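Local coordinates for SusD homolog (Bacteroides thetaiotaomicron, PDB 4MRU), which probably binds mucin O-glycans at the cell surface of a gut Bacteroides, as an outer-membrane SusD-like lipoprotein with a TPR-like helical fold, at residues A[41-46]-A[250-255]; A[161-166]-A[201-206]; A[165-170]-A[194-199]; A[246-251]-A[312-317]. One frame throughout, in Å; residues are numbered along the deposited sequence.

Contact 1. Residues A[41-46]-A[250-255]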
# COMPACT_ATOMS: atom_id res chain seq x y z
N HIS A 41 -17.65 -1.08 -3.48
CA HIS A 41 -18.11 0.03 -2.65
C HIS A 41 -17.01 0.45 -1.65
O HIS A 41 -16.82 1.63 -1.39
CB HIS A 41 -19.39 -0.30 -1.91
CG HIS A 41 -19.85 0.82 -1.04
ND1 HIS A 41 -19.52 0.89 0.30
CD2 HIS A 41 -20.58 1.93 -1.31
CE1 HIS A 41 -20.02 2.00 0.81
NE2 HIS A 41 -20.65 2.67 -0.15
N LEU A 42 -16.30 -0.52 -1.09
CA LEU A 42 -15.19 -0.28 -0.17
C LEU A 42 -13.92 0.14 -0.93
O LEU A 42 -13.27 1.12 -0.58
CB LEU A 42 -14.95 -1.51 0.69
CG LEU A 42 -13.78 -1.50 1.67
CD1 LEU A 42 -13.66 -0.21 2.46
CD2 LEU A 42 -13.93 -2.70 2.61
N TYR A 43 -13.62 -0.55 -2.02
CA TYR A 43 -12.47 -0.23 -2.87
C TYR A 43 -12.43 1.28 -3.24
O TYR A 43 -11.36 1.91 -3.20
CB TYR A 43 -12.45 -1.12 -4.14
CG TYR A 43 -11.18 -0.97 -4.93
CD1 TYR A 43 -11.01 0.09 -5.80
CD2 TYR A 43 -10.12 -1.91 -4.81
CE1 TYR A 43 -9.84 0.24 -6.54
CE2 TYR A 43 -8.92 -1.72 -5.50
CZ TYR A 43 -8.78 -0.64 -6.36
OH TYR A 43 -7.61 -0.45 -7.06
N GLN A 44 -13.55 1.85 -3.68
CA GLN A 44 -13.52 3.23 -4.21
C GLN A 44 -12.95 4.22 -3.19
O GLN A 44 -12.19 5.10 -3.53
CB GLN A 44 -14.89 3.68 -4.73
CG GLN A 44 -15.93 3.86 -3.64
CD GLN A 44 -17.30 4.16 -4.21
OE1 GLN A 44 -17.44 4.84 -5.24
NE2 GLN A 44 -18.34 3.66 -3.53
N PHE A 45 -13.28 4.03 -1.93
CA PHE A 45 -12.82 4.92 -0.87
C PHE A 45 -11.40 4.59 -0.46
O PHE A 45 -10.54 5.47 -0.42
CB PHE A 45 -13.72 4.82 0.35
CG PHE A 45 -15.15 5.25 0.09
CD1 PHE A 45 -15.43 6.58 -0.19
CD2 PHE A 45 -16.16 4.36 0.11
CE1 PHE A 45 -16.71 6.99 -0.45
CE2 PHE A 45 -17.48 4.75 -0.12
CZ PHE A 45 -17.75 6.07 -0.39
N MSE A 46 -11.15 3.34 -0.11
CA MSE A 46 -9.87 2.97 0.54
C MSE A 46 -8.74 2.95 -0.46
O MSE A 46 -7.65 3.46 -0.20
CB MSE A 46 -10.04 1.61 1.21
CG MSE A 46 -8.84 1.22 2.03
SE MSE A 46 -9.39 -0.43 2.98
CE MSE A 46 -7.99 -0.24 4.41
N LEU A 250 -14.64 -2.10 -12.16
CA LEU A 250 -15.76 -1.19 -12.37
C LEU A 250 -15.33 0.28 -12.19
O LEU A 250 -15.71 1.13 -12.99
CB LEU A 250 -16.93 -1.47 -11.41
CG LEU A 250 -17.61 -2.80 -11.66
CD1 LEU A 250 -18.51 -3.14 -10.47
CD2 LEU A 250 -18.39 -2.81 -12.98
N CYS A 251 -14.57 0.55 -11.13
CA CYS A 251 -14.22 1.91 -10.73
C CYS A 251 -13.49 2.64 -11.84
O CYS A 251 -13.65 3.85 -12.00
CB CYS A 251 -13.33 1.92 -9.47
SG CYS A 251 -14.10 1.11 -8.02
N PHE A 252 -12.67 1.90 -12.60
CA PHE A 252 -11.77 2.49 -13.56
C PHE A 252 -12.32 2.37 -14.98
O PHE A 252 -12.25 3.31 -15.74
CB PHE A 252 -10.41 1.81 -13.48
CG PHE A 252 -9.71 2.02 -12.17
CD1 PHE A 252 -8.93 3.15 -11.96
CD2 PHE A 252 -9.84 1.09 -11.15
CE1 PHE A 252 -8.30 3.37 -10.76
CE2 PHE A 252 -9.18 1.28 -9.95
CZ PHE A 252 -8.42 2.42 -9.74
N ASN A 253 -12.84 1.21 -15.31
CA ASN A 253 -13.25 0.89 -16.68
C ASN A 253 -14.69 1.28 -16.98
O ASN A 253 -15.00 1.59 -18.11
CB ASN A 253 -13.06 -0.60 -16.96
CG ASN A 253 -11.60 -0.98 -17.15
OD1 ASN A 253 -10.70 -0.12 -17.20
ND2 ASN A 253 -11.34 -2.29 -17.24
N ASP A 254 -15.58 1.17 -16.02
CA ASP A 254 -17.04 1.25 -16.30
C ASP A 254 -17.60 2.49 -15.70
O ASP A 254 -18.20 3.26 -16.41
CB ASP A 254 -17.77 0.00 -15.79
CG ASP A 254 -17.20 -1.28 -16.45
OD1 ASP A 254 -17.13 -1.33 -17.70
OD2 ASP A 254 -16.66 -2.14 -15.74
N TRP A 255 -17.38 2.70 -14.42
CA TRP A 255 -17.74 4.00 -13.79
C TRP A 255 -16.88 5.13 -14.29
O TRP A 255 -17.35 6.27 -14.40
CB TRP A 255 -17.57 3.94 -12.30
CG TRP A 255 -18.30 2.86 -11.57
CD1 TRP A 255 -19.20 1.96 -12.08
CD2 TRP A 255 -18.18 2.57 -10.18
NE1 TRP A 255 -19.62 1.10 -11.08
CE2 TRP A 255 -19.02 1.48 -9.90
CE3 TRP A 255 -17.43 3.13 -9.15
CZ2 TRP A 255 -19.14 0.96 -8.63
CZ3 TRP A 255 -17.55 2.61 -7.88
CH2 TRP A 255 -18.37 1.51 -7.64
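Tyr43 swings its ring away from its own backbone N (chi1 -171°) toward Cys251 and Phe252, while Phe252, with CG opposite its carbonyl carbon, sends its ring back to meet it. The two side chains cross at about a right angle: Tyr43 CE1 comes in at the edge of the Phe252 ring, 3.6 Å from Phe252 CE2, and Tyr43 OH lies 3.7 Å from the same Phe252 CE2. Phe252 also takes a cation-pi contact from Arg314, which places it between Tyr43 and the loop that carries the arginine. Cys251 SG approaches the tyrosine ring obliquely, 3.9 Å from Tyr43 CD1, a Cys sulfur-aromatic contact. Farther along, the extended chain of Gln44 crosses Trp255 and sets its OE1 3.5 Å from Trp255 CZ3, with amide and indole planes 48° apart; its NE2 makes a weak hydrogen bond back to His41 O. The short segments of helices 40-54 and 248-254 run nearly perpendicular, 89° apart with axes 10.9 Å from each other, so side chains rather than backbones bridge them. No hydrogen bond spans the pair, and cohesion therefore rests on ring and sulfur packing.

Contact 2. Residues A[161-166]-A[201-206]. With EDO (1,2-ethanediol), chain E; EDO (1,2-ethanediol), chain F.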
# COMPACT_ATOMS: atom_id res chain seq x y z
N GLN A 161 3.77 -10.79 17.45
CA GLN A 161 3.57 -11.97 18.28
C GLN A 161 2.61 -12.95 17.59
O GLN A 161 2.89 -14.15 17.50
CB GLN A 161 3.05 -11.53 19.65
CG GLN A 161 2.87 -12.60 20.70
CD GLN A 161 2.13 -12.04 21.91
OE1 GLN A 161 2.20 -10.83 22.21
NE2 GLN A 161 1.37 -12.88 22.57
N GLU A 162 1.54 -12.43 17.01
CA GLU A 162 0.59 -13.30 16.28
C GLU A 162 1.18 -13.93 15.00
O GLU A 162 0.89 -15.10 14.69
CB GLU A 162 -0.68 -12.52 15.96
CG GLU A 162 -1.46 -12.12 17.21
CD GLU A 162 -2.58 -11.14 16.94
OE1 GLU A 162 -2.55 -10.46 15.87
OE2 GLU A 162 -3.47 -11.02 17.83
N LEU A 163 2.00 -13.19 14.25
CA LEU A 163 2.63 -13.78 13.09
C LEU A 163 3.52 -14.95 13.50
O LEU A 163 3.55 -15.97 12.79
CB LEU A 163 3.42 -12.75 12.29
CG LEU A 163 2.49 -11.75 11.60
CD1 LEU A 163 3.29 -10.67 10.90
CD2 LEU A 163 1.54 -12.47 10.64
N GLU A 164 4.26 -14.80 14.60
CA GLU A 164 5.11 -15.92 15.07
C GLU A 164 4.30 -17.10 15.48
O GLU A 164 4.67 -18.26 15.22
CB GLU A 164 6.01 -15.51 16.23
CG GLU A 164 7.26 -14.80 15.77
CD GLU A 164 8.42 -14.98 16.73
OE1 GLU A 164 8.20 -15.37 17.89
OE2 GLU A 164 9.55 -14.72 16.28
N GLU A 165 3.20 -16.85 16.17
CA GLU A 165 2.29 -17.94 16.56
C GLU A 165 1.71 -18.64 15.32
O GLU A 165 1.67 -19.87 15.27
CB GLU A 165 1.15 -17.44 17.41
CG GLU A 165 1.52 -17.02 18.81
CD GLU A 165 0.46 -16.14 19.49
OE1 GLU A 165 -0.66 -15.89 18.95
OE2 GLU A 165 0.76 -15.69 20.59
N ALA A 166 1.30 -17.88 14.30
CA ALA A 166 0.79 -18.49 13.08
C ALA A 166 1.87 -19.28 12.38
O ALA A 166 1.61 -20.40 11.88
CB ALA A 166 0.22 -17.44 12.14
N SER A 201 7.59 -12.44 4.49
CA SER A 201 7.68 -11.23 3.71
C SER A 201 6.91 -10.07 4.43
O SER A 201 7.38 -8.98 4.48
CB SER A 201 7.14 -11.47 2.30
OG SER A 201 7.81 -12.57 1.69
N LEU A 202 5.75 -10.37 4.98
CA LEU A 202 4.99 -9.38 5.73
C LEU A 202 5.75 -8.96 6.98
O LEU A 202 5.75 -7.77 7.31
CB LEU A 202 3.65 -9.95 6.14
CG LEU A 202 2.63 -9.05 6.83
CD1 LEU A 202 2.35 -7.82 6.00
CD2 LEU A 202 1.36 -9.84 7.10
N GLN A 203 6.37 -9.91 7.69
CA GLN A 203 7.22 -9.57 8.84
C GLN A 203 8.35 -8.61 8.41
O GLN A 203 8.65 -7.66 9.11
CB GLN A 203 7.85 -10.79 9.47
CG GLN A 203 6.89 -11.71 10.19
CD GLN A 203 7.54 -13.06 10.55
OE1 GLN A 203 8.28 -13.65 9.75
NE2 GLN A 203 7.27 -13.54 11.76
N LEU A 204 8.94 -8.86 7.26
CA LEU A 204 9.98 -8.00 6.72
C LEU A 204 9.46 -6.58 6.43
O LEU A 204 10.09 -5.59 6.78
CB LEU A 204 10.55 -8.63 5.45
CG LEU A 204 11.62 -7.83 4.70
CD1 LEU A 204 12.81 -7.54 5.60
CD2 LEU A 204 12.06 -8.59 3.47
N ARG A 205 8.30 -6.50 5.79
CA ARG A 205 7.69 -5.21 5.48
C ARG A 205 7.43 -4.41 6.75
O ARG A 205 7.77 -3.26 6.85
CB ARG A 205 6.37 -5.43 4.75
CG ARG A 205 5.67 -4.15 4.39
CD ARG A 205 4.19 -4.39 4.07
NE ARG A 205 4.00 -4.68 2.65
CZ ARG A 205 2.81 -4.99 2.12
NH1 ARG A 205 1.74 -5.06 2.90
NH2 ARG A 205 2.72 -5.23 0.82
N MSE A 206 6.81 -5.06 7.73
CA MSE A 206 6.45 -4.41 8.98
C MSE A 206 7.67 -4.04 9.80
O MSE A 206 7.70 -2.97 10.40
CB MSE A 206 5.57 -5.36 9.76
CG MSE A 206 4.19 -5.50 9.12
SE MSE A 206 3.16 -6.90 10.08
CE MSE A 206 3.61 -6.45 11.96
C1 EDO E . 9.55 -16.22 12.66
O1 EDO E . 8.18 -16.23 12.27
C2 EDO E . 10.40 -16.17 11.41
O2 EDO E . 10.32 -14.82 10.95
C1 EDO F . -1.13 -6.51 1.87
O1 EDO F . -1.13 -5.22 2.49
C2 EDO F . -1.42 -6.20 0.44
O2 EDO F . -0.30 -5.43 0.04
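Leu163 carries the apolar part of this contact, its CD1 reaching Gln203 and Met206 of the facing helix. The leucine and the glutamine slide past each other in opposite directions, bringing Leu163 CD1 to 3.8 Å from Gln203 CG, whereas Leu163 and Met206, a selenomethionine, meet tip to tip with CD1 and SE 3.9 Å apart. Leu202 CD2 is a more distant neighbour of the same methyl, 4.3 Å from Leu163 CD1. This apolar side is buried and continues into helix 104-125, where Leu112 lies against Leu163 and Thr116 against Leu202.

The other side is looser and more polar. Glu164, exposed, only grazes the partner helix, with its CG 4.2 Å from Gln203 NE2. Gln203, extended beyond CG, carries its amide out to this border, where a 1,2-ethanediol, probably from the crystallisation liquor, engages both ends of it: the diol O2 donates to Gln203 OE1 at 2.6 Å and Gln203 NE2 donates to O1 at 2.9 Å, nearly straight at 166°. The same diol also reaches helix 152-173, linking the two helices at this polar border. On another side of helix 192-209, Arg205 grips a second ethanediol through NH1 and NH2 and makes a salt bridge with Glu329.

The short segments are antiparallel, 164° between directions and 11.0 Å between axes. Such paired antiparallel helices, here 152-173 and 192-209, are typical of the TPR-like helical scaffold of SusD homologues.

Contact 3. Residues A[165-170]-A[194-199]. With EDO (1,2-ethanediol), chain E.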
# COMPACT_ATOMS: atom_id res chain seq x y z
N GLU A 165 3.20 -16.85 16.17
CA GLU A 165 2.29 -17.94 16.56
C GLU A 165 1.71 -18.64 15.32
O GLU A 165 1.67 -19.87 15.27
CB GLU A 165 1.15 -17.44 17.41
CG GLU A 165 1.52 -17.02 18.81
CD GLU A 165 0.46 -16.14 19.49
OE1 GLU A 165 -0.66 -15.89 18.95
OE2 GLU A 165 0.76 -15.69 20.59
N ALA A 166 1.30 -17.88 14.30
CA ALA A 166 0.79 -18.49 13.08
C ALA A 166 1.87 -19.28 12.38
O ALA A 166 1.61 -20.40 11.88
CB ALA A 166 0.22 -17.44 12.14
N ASP A 167 3.06 -18.71 12.31
CA ASP A 167 4.14 -19.37 11.61
C ASP A 167 4.49 -20.69 12.24
O ASP A 167 4.75 -21.68 11.54
CB ASP A 167 5.38 -18.48 11.60
CG ASP A 167 6.36 -18.89 10.55
OD1 ASP A 167 5.94 -19.50 9.55
OD2 ASP A 167 7.57 -18.60 10.71
N GLN A 168 4.58 -20.72 13.57
CA GLN A 168 4.86 -21.99 14.26
C GLN A 168 3.82 -23.06 13.92
O GLN A 168 4.17 -24.24 13.72
CB GLN A 168 4.90 -21.77 15.76
CG GLN A 168 5.25 -23.04 16.55
CD GLN A 168 5.15 -22.86 18.05
OE1 GLN A 168 4.62 -21.86 18.55
NE2 GLN A 168 5.67 -23.83 18.78
N ALA A 169 2.54 -22.66 13.85
CA ALA A 169 1.49 -23.62 13.64
C ALA A 169 1.53 -24.13 12.19
O ALA A 169 1.30 -25.32 11.95
CB ALA A 169 0.13 -23.03 13.99
N LEU A 170 1.86 -23.26 11.25
CA LEU A 170 2.04 -23.68 9.86
C LEU A 170 3.24 -24.63 9.70
O LEU A 170 3.12 -25.70 9.08
CB LEU A 170 2.24 -22.48 8.96
CG LEU A 170 0.98 -21.62 8.79
CD1 LEU A 170 1.33 -20.44 7.92
CD2 LEU A 170 -0.20 -22.40 8.21
N GLN A 194 3.90 -21.81 0.80
CA GLN A 194 3.82 -20.46 0.22
C GLN A 194 3.26 -19.47 1.22
O GLN A 194 3.72 -18.35 1.27
CB GLN A 194 3.01 -20.46 -1.08
CG GLN A 194 3.78 -21.08 -2.24
CD GLN A 194 2.94 -21.16 -3.49
OE1 GLN A 194 1.78 -21.59 -3.45
NE2 GLN A 194 3.49 -20.69 -4.59
N TRP A 195 2.25 -19.88 2.02
CA TRP A 195 1.78 -19.02 3.11
C TRP A 195 2.93 -18.63 4.05
O TRP A 195 2.98 -17.47 4.48
CB TRP A 195 0.63 -19.66 3.89
CG TRP A 195 -0.67 -19.53 3.20
CD1 TRP A 195 -1.40 -20.50 2.61
CD2 TRP A 195 -1.37 -18.30 2.97
NE1 TRP A 195 -2.55 -19.98 2.05
CE2 TRP A 195 -2.55 -18.62 2.24
CE3 TRP A 195 -1.10 -16.96 3.27
CZ2 TRP A 195 -3.45 -17.65 1.82
CZ3 TRP A 195 -2.01 -15.97 2.85
CH2 TRP A 195 -3.19 -16.33 2.17
N ARG A 196 3.89 -19.53 4.31
CA ARG A 196 5.02 -19.13 5.17
C ARG A 196 5.95 -18.08 4.51
O ARG A 196 6.40 -17.16 5.18
CB ARG A 196 5.86 -20.33 5.62
CG ARG A 196 5.05 -21.24 6.54
CD ARG A 196 5.94 -22.30 7.18
NE ARG A 196 6.79 -21.66 8.15
CZ ARG A 196 8.11 -21.80 8.25
NH1 ARG A 196 8.78 -22.59 7.44
NH2 ARG A 196 8.74 -21.13 9.19
N LEU A 197 6.21 -18.22 3.22
CA LEU A 197 6.99 -17.23 2.51
C LEU A 197 6.31 -15.87 2.63
O LEU A 197 6.96 -14.83 2.92
CB LEU A 197 7.15 -17.60 1.04
CG LEU A 197 7.93 -18.90 0.77
CD1 LEU A 197 7.95 -19.15 -0.74
CD2 LEU A 197 9.32 -18.79 1.34
N PHE A 198 5.00 -15.87 2.41
CA PHE A 198 4.27 -14.62 2.49
C PHE A 198 4.35 -14.05 3.91
O PHE A 198 4.57 -12.85 4.10
CB PHE A 198 2.81 -14.79 2.08
CG PHE A 198 1.97 -13.62 2.41
CD1 PHE A 198 2.09 -12.45 1.67
CD2 PHE A 198 1.10 -13.65 3.47
CE1 PHE A 198 1.33 -11.34 1.98
CE2 PHE A 198 0.35 -12.54 3.79
CZ PHE A 198 0.45 -11.39 3.03
N LEU A 199 4.11 -14.90 4.89
CA LEU A 199 4.16 -14.42 6.29
C LEU A 199 5.50 -13.78 6.62
O LEU A 199 5.56 -12.72 7.26
CB LEU A 199 3.88 -15.59 7.23
CG LEU A 199 3.76 -15.38 8.72
CD1 LEU A 199 2.88 -16.47 9.29
CD2 LEU A 199 5.12 -15.38 9.39
C1 EDO E . 9.55 -16.22 12.66
O1 EDO E . 8.18 -16.23 12.27
C2 EDO E . 10.40 -16.17 11.41
O2 EDO E . 10.32 -14.82 10.95
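Asp167 and Arg196 meet at about a right angle as side chains, yet their flat ends are nearly coplanar, the carboxylate and guanidinium planes being 19° apart. Arg196 grips side-on with two nitrogens: NE donates to Asp167 OD1 at 2.7 Å and NH2 to Asp167 OD2 at 3.2 Å, each acceptor met on its syn side but some 30° out of the carboxylate plane. A bend at chi3 turns the guanidinium edge to the acid. Asp167 OD2 is held further by His200 NE2 and by the O1 of an ethanediol, so this salt bridge is one part of a small polar cluster.

Beneath it the aliphatic parts pack. Leu170 runs past the arginine stem in the opposite direction, with Leu170 CB 3.9 Å from Arg196 CG, and its CD1 touches Trp195 CB at 4.2 Å. Leu199 spreads its two methyls over the other helix: CD1 lies 4.0 Å from Ala166 CB, while CD2 lies 3.8 Å from Asp167 CB.

The segments are antiparallel at 158°, their axes 10.2 Å apart. Trp195 leads its indole away from helix 152-173, bonds through NE1 to Asp185 and packs against Leu109 and Leu112 of helix 104-125 and Trp324 of strand 322-325. Ala169 also rests on Ala108 of helix 104-125, so helix 104-125 flanks both helices of the pair.

Contact 4. Residues A[246-251]-A[312-317]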
# COMPACT_ATOMS: atom_id res chain seq x y z
N ASN A 246 -13.17 -9.35 -10.88
CA ASN A 246 -12.54 -8.25 -10.19
C ASN A 246 -13.45 -7.06 -10.29
O ASN A 246 -13.58 -6.45 -11.37
CB ASN A 246 -11.16 -7.98 -10.80
CG ASN A 246 -10.39 -6.91 -10.08
OD1 ASN A 246 -10.94 -5.86 -9.70
ND2 ASN A 246 -9.08 -7.16 -9.89
N ARG A 247 -14.13 -6.74 -9.18
CA ARG A 247 -15.12 -5.70 -9.17
C ARG A 247 -14.45 -4.33 -9.14
O ARG A 247 -15.06 -3.34 -9.52
CB ARG A 247 -16.04 -5.85 -7.94
CG ARG A 247 -16.72 -7.19 -7.84
CD ARG A 247 -17.90 -7.25 -8.77
NE ARG A 247 -18.96 -6.36 -8.33
CZ ARG A 247 -20.06 -6.12 -9.03
NH1 ARG A 247 -20.23 -6.69 -10.21
NH2 ARG A 247 -20.99 -5.29 -8.56
N SER A 248 -13.20 -4.26 -8.71
CA SER A 248 -12.49 -2.99 -8.71
C SER A 248 -12.33 -2.44 -10.13
O SER A 248 -12.13 -1.24 -10.33
CB SER A 248 -11.09 -3.08 -8.04
OG SER A 248 -10.09 -3.71 -8.83
N ALA A 249 -12.39 -3.32 -11.12
CA ALA A 249 -12.34 -2.88 -12.51
C ALA A 249 -13.49 -1.94 -12.84
O ALA A 249 -13.35 -1.09 -13.71
CB ALA A 249 -12.32 -4.07 -13.47
N LEU A 250 -14.64 -2.10 -12.16
CA LEU A 250 -15.76 -1.19 -12.37
C LEU A 250 -15.33 0.28 -12.19
O LEU A 250 -15.71 1.13 -12.99
CB LEU A 250 -16.93 -1.47 -11.41
CG LEU A 250 -17.61 -2.80 -11.66
CD1 LEU A 250 -18.51 -3.14 -10.47
CD2 LEU A 250 -18.39 -2.81 -12.98
N CYS A 251 -14.57 0.55 -11.13
CA CYS A 251 -14.22 1.91 -10.73
C CYS A 251 -13.49 2.64 -11.84
O CYS A 251 -13.65 3.85 -12.00
CB CYS A 251 -13.33 1.92 -9.47
SG CYS A 251 -14.10 1.11 -8.02
N SER A 312 -4.67 8.99 -19.23
CA SER A 312 -4.54 7.54 -19.23
C SER A 312 -5.37 6.93 -18.10
O SER A 312 -5.48 7.51 -17.03
CB SER A 312 -3.07 7.15 -19.06
OG SER A 312 -2.31 7.51 -20.18
N ASN A 313 -5.88 5.73 -18.36
CA ASN A 313 -6.43 4.83 -17.35
C ASN A 313 -5.38 3.81 -16.94
O ASN A 313 -4.40 3.62 -17.63
CB ASN A 313 -7.63 4.09 -17.94
CG ASN A 313 -8.50 3.41 -16.90
OD1 ASN A 313 -8.27 3.48 -15.70
ND2 ASN A 313 -9.50 2.72 -17.37
N ARG A 314 -5.57 3.16 -15.81
CA ARG A 314 -4.85 1.93 -15.62
C ARG A 314 -5.35 0.90 -16.62
O ARG A 314 -6.46 0.97 -17.08
CB ARG A 314 -4.93 1.43 -14.16
CG ARG A 314 -6.26 1.02 -13.66
CD ARG A 314 -6.12 0.59 -12.18
NE ARG A 314 -5.59 -0.77 -12.06
CZ ARG A 314 -5.86 -1.61 -11.05
NH1 ARG A 314 -6.59 -1.23 -10.01
NH2 ARG A 314 -5.38 -2.82 -11.08
N LEU A 315 -4.48 -0.07 -16.93
CA LEU A 315 -4.78 -1.18 -17.83
C LEU A 315 -5.16 -2.38 -16.98
O LEU A 315 -4.32 -2.92 -16.28
CB LEU A 315 -3.58 -1.50 -18.70
CG LEU A 315 -3.76 -2.67 -19.69
CD1 LEU A 315 -4.85 -2.32 -20.71
CD2 LEU A 315 -2.45 -3.02 -20.36
N MSE A 316 -6.44 -2.73 -16.96
CA MSE A 316 -6.89 -3.86 -16.21
C MSE A 316 -8.13 -4.45 -16.82
O MSE A 316 -8.80 -3.82 -17.67
CB MSE A 316 -7.22 -3.39 -14.79
CG MSE A 316 -8.50 -2.56 -14.73
SE MSE A 316 -8.73 -2.00 -12.85
CE MSE A 316 -8.69 -3.78 -12.03
N THR A 317 -8.43 -5.68 -16.41
CA THR A 317 -9.64 -6.39 -16.86
C THR A 317 -10.37 -6.91 -15.65
O THR A 317 -9.77 -7.03 -14.57
CB THR A 317 -9.32 -7.60 -17.79
OG1 THR A 317 -8.92 -8.74 -17.01
CG2 THR A 317 -8.23 -7.24 -18.84
O HOH W 1 -6.40 -5.82 -9.80
O HOH W 2 -7.38 -3.51 -8.43
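Met316, a selenomethionine, lays its end against Ser248 and Ala249, and its torsions explain how. With chi1 at 73°, CG sits between the backbone N and the carbonyl carbon; the chain then runs straight through chi2 and folds at chi3 (-56°). This places Met316 SE 3.7 Å from Ala249 CA and swings Met316 CE to 3.5 Å from Ser248 OG and 3.9 Å from Ala249 CB. Asn246 crosses the methionine at about a right angle, its OD1 lying 3.8 Å from Met316 CE.

Asn246 has CG opposite its own backbone N (chi1 -176°), which turns OD1 over the first turn of the helix. There OD1 receives a weak capping bond from Ala249 N; the hydroxyl of Ser248 also points to it, in a bond so short that its length is doubtful. Ser248 OG in turn accepts from a water, 2.7 Å from OG, which Arg314 NH1 grips at 2.9 Å. A second water joins Asn246 ND2 to Arg314 NH2, the latter bond weak. No direct hydrogen bond joins the segments; the two waters make the polar links. Arg314, bent at chi3, lays one guanidinium face over Met316 SE and makes a cation-pi contact with Phe252.

Thr317 OG1 bonds to Asp320, while Thr317 O lies 4.1 Å from Ala249 CB. Asn246 before helix 248-254, its side chain accepting from the backbone N three residues on, is typical of an asparagine cap at a helix N-terminus, here packed against the irregular loop ahead of strand 322-325.

All four contacts are largely buried, but they fall into two groups about 30 Å apart between centres. Contacts 2 and 3 join the same antiparallel helices, 152-173 and 192-209, at neighbouring levels; contact 2 is mainly apolar, contact 3 is fastened by an ion pair, and one ethanediol touches both. Contacts 1 and 4 share helix 248-254, which meets helix 40-54 in the first and the 312-317 loop in the second. Contact 1 relies on rings and sulfur, contact 4 on selenomethionine packing with water bridges. The two touch where Asn253 ND2 probably bonds to Met316 O. Contact 3 alone has direct hydrogen bonds across its segments.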